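Local coordinates for appr-1-p processing domain protein (PDB 5M31) that belongs to the macro domain family, with an alpha/beta fold in which helices pack against a central mixed beta sheet, at residues H95-K107 with L133-L146. Residues are numbered along the deposited sequence; the frame is centred on the assembly and turned at random.
Sequences HPSRMEYVEEGLK and LPWPEVKQRIQEAL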
loop_
_atom_site.group_PDB
_atom_site.type_symbol
_atom_site.label_atom_id
_atom_site.label_comp_id
_atom_site.label_asym_id
_atom_site.label_seq_id
_atom_site.Cartn_x
_atom_site.Cartn_y
_atom_site.Cartn_z
ATOM N N HIS A 95 5.338 -0.428 -16.667
ATOM C CA HIS A 95 5.741 -1.778 -16.389
ATOM C C HIS A 95 4.631 -2.487 -15.668
ATOM O O HIS A 95 3.873 -1.857 -14.981
ATOM C CB HIS A 95 6.948 -1.800 -15.447
ATOM C CG HIS A 95 8.159 -1.120 -15.998
ATOM N ND1 HIS A 95 9.237 -0.764 -15.211
ATOM C CD2 HIS A 95 8.518 -0.823 -17.269
ATOM C CE1 HIS A 95 10.175 -0.219 -15.963
ATOM N NE2 HIS A 95 9.762 -0.238 -17.213
ATOM N N PRO A 96 4.593 -3.796 -15.771
ATOM C CA PRO A 96 3.639 -4.555 -14.941
ATOM C C PRO A 96 4.109 -4.517 -13.492
ATOM O O PRO A 96 5.264 -4.237 -13.231
ATOM C CB PRO A 96 3.764 -5.994 -15.477
ATOM C CG PRO A 96 5.032 -6.022 -16.217
ATOM C CD PRO A 96 5.356 -4.642 -16.690
ATOM N N SER A 97 3.219 -4.811 -12.576
ATOM C CA SER A 97 3.654 -5.103 -11.198
ATOM C C SER A 97 4.446 -6.404 -11.225
ATOM O O SER A 97 4.180 -7.281 -12.052
ATOM C CB SER A 97 2.452 -5.246 -10.262
ATOM O OG SER A 97 1.753 -4.025 -10.086
ATOM N N ARG A 98 5.405 -6.553 -10.342
ATOM C CA ARG A 98 6.241 -7.713 -10.327
ATOM C C ARG A 98 6.230 -8.402 -8.971
ATOM O O ARG A 98 6.341 -7.725 -7.942
ATOM C CB ARG A 98 7.648 -7.229 -10.553
ATOM C CG ARG A 98 8.603 -8.310 -10.675
ATOM C CD ARG A 98 9.447 -8.052 -11.894
ATOM N NE ARG A 98 10.421 -9.047 -11.934
ATOM C CZ ARG A 98 11.417 -9.059 -12.794
ATOM N NH1 ARG A 98 11.474 -8.153 -13.763
ATOM N NH2 ARG A 98 12.276 -10.015 -12.712
ATOM N N MET A 99 6.193 -9.729 -8.990
ATOM C CA MET A 99 5.982 -10.476 -7.718
ATOM C C MET A 99 7.118 -10.216 -6.734
ATOM O O MET A 99 6.884 -9.993 -5.543
ATOM C CB MET A 99 5.828 -11.971 -8.006
ATOM C CG MET A 99 5.392 -12.805 -6.810
ATOM S SD MET A 99 3.738 -12.378 -6.253
ATOM C CE MET A 99 2.745 -13.297 -7.406
ATOM N N GLU A 100 8.343 -10.146 -7.244
ATOM C CA GLU A 100 9.505 -9.887 -6.362
ATOM C C GLU A 100 9.365 -8.560 -5.631
ATOM O O GLU A 100 9.732 -8.425 -4.420
ATOM C CB GLU A 100 10.814 -9.912 -7.184
ATOM C CG GLU A 100 12.015 -9.300 -6.474
ATOM C CD GLU A 100 13.258 -9.279 -7.339
ATOM O OE1 GLU A 100 13.486 -10.265 -8.061
ATOM O OE2 GLU A 100 14.019 -8.294 -7.264
ATOM N N TYR A 101 8.821 -7.567 -6.297
ATOM C CA TYR A 101 8.707 -6.255 -5.767
ATOM C C TYR A 101 7.577 -6.230 -4.717
ATOM O O TYR A 101 7.678 -5.547 -3.703
ATOM C CB TYR A 101 8.421 -5.256 -6.871
ATOM C CG TYR A 101 9.508 -5.193 -7.932
ATOM C CD1 TYR A 101 10.756 -5.804 -7.761
ATOM C CD2 TYR A 101 9.290 -4.492 -9.111
ATOM C CE1 TYR A 101 11.744 -5.682 -8.745
ATOM C CE2 TYR A 101 10.231 -4.455 -10.111
ATOM C CZ TYR A 101 11.475 -4.992 -9.891
ATOM O OH TYR A 101 12.405 -4.896 -10.917
ATOM N N VAL A 102 6.535 -7.012 -4.941
ATOM C CA VAL A 102 5.446 -7.148 -3.930
ATOM C C VAL A 102 6.014 -7.854 -2.683
ATOM O O VAL A 102 5.729 -7.454 -1.534
ATOM C CB VAL A 102 4.243 -7.903 -4.550
ATOM C CG1 VAL A 102 3.212 -8.269 -3.472
ATOM C CG2 VAL A 102 3.628 -7.020 -5.619
ATOM N N GLU A 103 6.837 -8.874 -2.894
ATOM C CA GLU A 103 7.422 -9.613 -1.746
ATOM C C GLU A 103 8.277 -8.701 -0.893
ATOM O O GLU A 103 8.159 -8.709 0.346
ATOM C CB GLU A 103 8.235 -10.799 -2.195
ATOM C CG GLU A 103 7.400 -11.865 -2.888
ATOM C CD GLU A 103 8.215 -12.847 -3.723
ATOM O OE1 GLU A 103 9.449 -12.633 -3.934
ATOM O OE2 GLU A 103 7.608 -13.859 -4.165
ATOM N N GLU A 104 9.158 -7.932 -1.540
ATOM C CA GLU A 104 10.044 -7.030 -0.810
ATOM C C GLU A 104 9.197 -5.925 -0.157
ATOM O O GLU A 104 9.476 -5.512 0.969
ATOM C CB GLU A 104 11.078 -6.437 -1.748
ATOM C CG GLU A 104 11.980 -7.503 -2.335
ATOM C CD GLU A 104 13.186 -6.936 -3.023
ATOM O OE1 GLU A 104 13.208 -5.702 -3.244
ATOM O OE2 GLU A 104 14.107 -7.734 -3.371
ATOM N N GLY A 105 8.152 -5.451 -0.857
ATOM C CA GLY A 105 7.273 -4.438 -0.297
ATOM C C GLY A 105 6.543 -4.937 0.963
ATOM O O GLY A 105 6.324 -4.154 1.931
ATOM N N LEU A 106 6.103 -6.195 0.940
ATOM C CA LEU A 106 5.346 -6.728 2.103
ATOM C C LEU A 106 6.238 -6.803 3.379
ATOM O O LEU A 106 5.774 -6.523 4.493
ATOM C CB LEU A 106 4.821 -8.105 1.784
ATOM C CG LEU A 106 3.533 -8.100 0.985
ATOM C CD1 LEU A 106 3.296 -9.484 0.437
ATOM C CD2 LEU A 106 2.365 -7.646 1.870
ATOM N N LYS A 107 7.505 -7.185 3.209
ATOM C CA LYS A 107 8.460 -7.132 4.293
ATOM C C LYS A 107 8.533 -5.702 4.837
ATOM O O LYS A 107 8.531 -5.493 6.066
ATOM C CB LYS A 107 9.856 -7.604 3.837
ATOM C CG LYS A 107 9.957 -9.090 3.504
ATOM C CD LYS A 107 11.407 -9.568 3.540
ATOM C CE LYS A 107 11.509 -11.076 3.744
ATOM N NZ LYS A 107 11.227 -11.871 2.516
ATOM N N LEU A 133 -0.843 -9.526 -11.529
ATOM C CA LEU A 133 -0.268 -10.673 -10.882
ATOM C C LEU A 133 -1.344 -11.687 -10.505
ATOM O O LEU A 133 -2.482 -11.319 -10.324
ATOM C CB LEU A 133 0.479 -10.220 -9.620
ATOM C CG LEU A 133 1.698 -9.354 -9.860
ATOM C CD1 LEU A 133 2.194 -8.805 -8.552
ATOM C CD2 LEU A 133 2.806 -10.185 -10.493
ATOM N N PRO A 134 -0.966 -12.957 -10.317
ATOM C CA PRO A 134 -1.950 -13.976 -9.937
ATOM C C PRO A 134 -2.366 -13.828 -8.475
ATOM O O PRO A 134 -1.520 -13.904 -7.557
ATOM C CB PRO A 134 -1.212 -15.304 -10.190
ATOM C CG PRO A 134 0.227 -14.949 -10.173
ATOM C CD PRO A 134 0.356 -13.542 -10.622
ATOM N N TRP A 135 -3.654 -13.598 -8.259
ATOM C CA TRP A 135 -4.155 -13.291 -6.930
ATOM C C TRP A 135 -3.916 -14.397 -5.898
ATOM O O TRP A 135 -3.476 -14.086 -4.792
ATOM C CB TRP A 135 -5.620 -12.913 -7.008
ATOM C CG TRP A 135 -6.328 -12.714 -5.721
ATOM C CD1 TRP A 135 -7.467 -13.332 -5.306
ATOM C CD2 TRP A 135 -5.946 -11.817 -4.657
ATOM N NE1 TRP A 135 -7.835 -12.870 -4.053
ATOM C CE2 TRP A 135 -6.930 -11.924 -3.644
ATOM C CE3 TRP A 135 -4.889 -10.922 -4.483
ATOM C CZ2 TRP A 135 -6.865 -11.177 -2.455
ATOM C CZ3 TRP A 135 -4.813 -10.204 -3.293
ATOM C CH2 TRP A 135 -5.813 -10.326 -2.305
ATOM N N PRO A 136 -4.073 -15.682 -6.281
ATOM C CA PRO A 136 -3.810 -16.725 -5.269
ATOM C C PRO A 136 -2.421 -16.615 -4.624
ATOM O O PRO A 136 -2.284 -16.764 -3.416
ATOM C CB PRO A 136 -3.938 -18.028 -6.072
ATOM C CG PRO A 136 -4.931 -17.718 -7.147
ATOM C CD PRO A 136 -4.808 -16.233 -7.451
ATOM N N GLU A 137 -1.420 -16.333 -5.442
ATOM C CA GLU A 137 -0.043 -16.246 -4.985
ATOM C C GLU A 137 0.185 -14.983 -4.198
ATOM O O GLU A 137 0.846 -15.019 -3.152
ATOM C CB GLU A 137 0.910 -16.291 -6.178
ATOM C CG GLU A 137 0.936 -17.650 -6.903
ATOM C CD GLU A 137 1.691 -18.754 -6.137
ATOM O OE1 GLU A 137 2.367 -18.467 -5.101
ATOM O OE2 GLU A 137 1.624 -19.926 -6.588
ATOM N N VAL A 138 -0.402 -13.875 -4.650
ATOM C CA VAL A 138 -0.292 -12.600 -3.901
ATOM C C VAL A 138 -1.004 -12.739 -2.559
ATOM O O VAL A 138 -0.456 -12.328 -1.518
ATOM C CB VAL A 138 -0.818 -11.399 -4.712
ATOM C CG1 VAL A 138 -0.899 -10.146 -3.852
ATOM C CG2 VAL A 138 0.081 -11.166 -5.944
ATOM N N LYS A 139 -2.239 -13.287 -2.581
ATOM C CA LYS A 139 -2.981 -13.520 -1.334
ATOM C C LYS A 139 -2.142 -14.352 -0.351
ATOM O O LYS A 139 -2.017 -13.986 0.808
ATOM C CB LYS A 139 -4.340 -14.206 -1.612
ATOM C CG LYS A 139 -5.250 -14.328 -0.385
ATOM C CD LYS A 139 -6.602 -14.958 -0.757
ATOM C CE LYS A 139 -7.592 -14.879 0.395
ATOM N NZ LYS A 139 -9.031 -15.138 0.021
ATOM N N GLN A 140 -1.481 -15.389 -0.846
ATOM C CA GLN A 140 -0.656 -16.265 -0.015
ATOM C C GLN A 140 0.490 -15.494 0.642
ATOM O O GLN A 140 0.739 -15.622 1.847
ATOM C CB GLN A 140 -0.102 -17.398 -0.854
ATOM C CG GLN A 140 0.547 -18.523 -0.051
ATOM C CD GLN A 140 2.026 -18.292 0.220
ATOM O OE1 GLN A 140 2.529 -18.584 1.318
ATOM N NE2 GLN A 140 2.749 -17.812 -0.796
ATOM N N ARG A 141 1.162 -14.660 -0.145
ATOM C CA ARG A 141 2.258 -13.852 0.374
ATOM C C ARG A 141 1.773 -12.816 1.378
ATOM O O ARG A 141 2.473 -12.505 2.344
ATOM C CB ARG A 141 2.989 -13.174 -0.769
ATOM C CG ARG A 141 3.819 -14.173 -1.559
ATOM C CD ARG A 141 4.120 -13.707 -2.946
ATOM N NE ARG A 141 4.989 -14.663 -3.653
ATOM C CZ ARG A 141 4.613 -15.877 -4.054
ATOM N NH1 ARG A 141 3.399 -16.352 -3.758
ATOM N NH2 ARG A 141 5.464 -16.635 -4.736
ATOM N N ILE A 142 0.597 -12.249 1.137
ATOM C CA ILE A 142 0.023 -11.303 2.108
ATOM C C ILE A 142 -0.244 -12.033 3.427
ATOM O O ILE A 142 0.125 -11.552 4.498
ATOM C CB ILE A 142 -1.255 -10.666 1.583
ATOM C CG1 ILE A 142 -0.944 -9.740 0.394
ATOM C CG2 ILE A 142 -1.976 -9.912 2.694
ATOM C CD1 ILE A 142 -2.178 -9.238 -0.337
ATOM N N GLN A 143 -0.821 -13.219 3.331
ATOM C CA GLN A 143 -1.118 -14.021 4.546
ATOM C C GLN A 143 0.134 -14.341 5.322
ATOM O O GLN A 143 0.180 -14.162 6.558
ATOM C CB GLN A 143 -1.826 -15.338 4.168
ATOM C CG GLN A 143 -3.155 -15.102 3.504
ATOM C CD GLN A 143 -3.802 -16.361 2.913
ATOM O OE1 GLN A 143 -3.137 -17.207 2.315
ATOM N NE2 GLN A 143 -5.118 -16.455 3.045
ATOM N N GLU A 144 1.145 -14.813 4.617
ATOM C CA GLU A 144 2.440 -15.115 5.238
ATOM C C GLU A 144 3.021 -13.903 5.945
ATOM O O GLU A 144 3.518 -14.003 7.080
ATOM C CB GLU A 144 3.429 -15.567 4.193
ATOM C CG GLU A 144 3.242 -16.991 3.741
ATOM C CD GLU A 144 4.493 -17.532 3.078
ATOM O OE1 GLU A 144 5.072 -18.502 3.629
ATOM O OE2 GLU A 144 4.918 -16.960 2.034
ATOM N N ALA A 145 3.020 -12.768 5.256
ATOM C CA ALA A 145 3.592 -11.541 5.823
ATOM C C ALA A 145 2.781 -10.960 6.988
ATOM O O ALA A 145 3.346 -10.529 8.001
ATOM C CB ALA A 145 3.795 -10.494 4.734
ATOM N N LEU A 146 1.465 -10.963 6.875
ATOM C CA LEU A 146 0.632 -10.056 7.677
ATOM C C LEU A 146 -0.271 -10.767 8.676
ATOM O O LEU A 146 -1.128 -10.132 9.308
ATOM C CB LEU A 146 -0.230 -9.192 6.776
ATOM C CG LEU A 146 0.449 -8.285 5.769
ATOM C CD1 LEU A 146 -0.585 -7.351 5.151
ATOM C CD2 LEU A 146 1.568 -7.476 6.409
#
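The helical segments 99-107 and 135-146 run nearly parallel, their axes 9.9 Å apart at closest approach and crossing at -19°, and L106 and A145 bring the backbones nearest. M99 reaches across between the helices. Its CG lies anti to the backbone N (chi1 -171°), and bends at chi2 and chi3 carry CE of M99 to V138 CG2 at 3.7 Å. The same methyl also touches E137 CB and the ring of P134. SD of M99 lies 3.6 Å from R141 CD. In this macro domain the two helices flank strand 120-123 in sequence, and I142 and L146 of the second also rest on strand 153-157 of the sheet. Further along, L106 packs CB on A145 CB and CD1 against the carbonyl of R141. L133, just before the second helix, places CD1 3.7 Å from V102 CG2 and CD2 against S97 O. R141 joins E103 and E137 in a salt-bridge network. NE of R141 donates to the anti lone pair of E103 OE2 at 2.8 Å, almost straight, in a hydrogen-bonded salt bridge. The carboxylate and guanidinium planes are 10° apart. NH1 of R141 bonds E137 OE1 at 2.7 Å and also E137 O, approaching the carbonyl from above its plane.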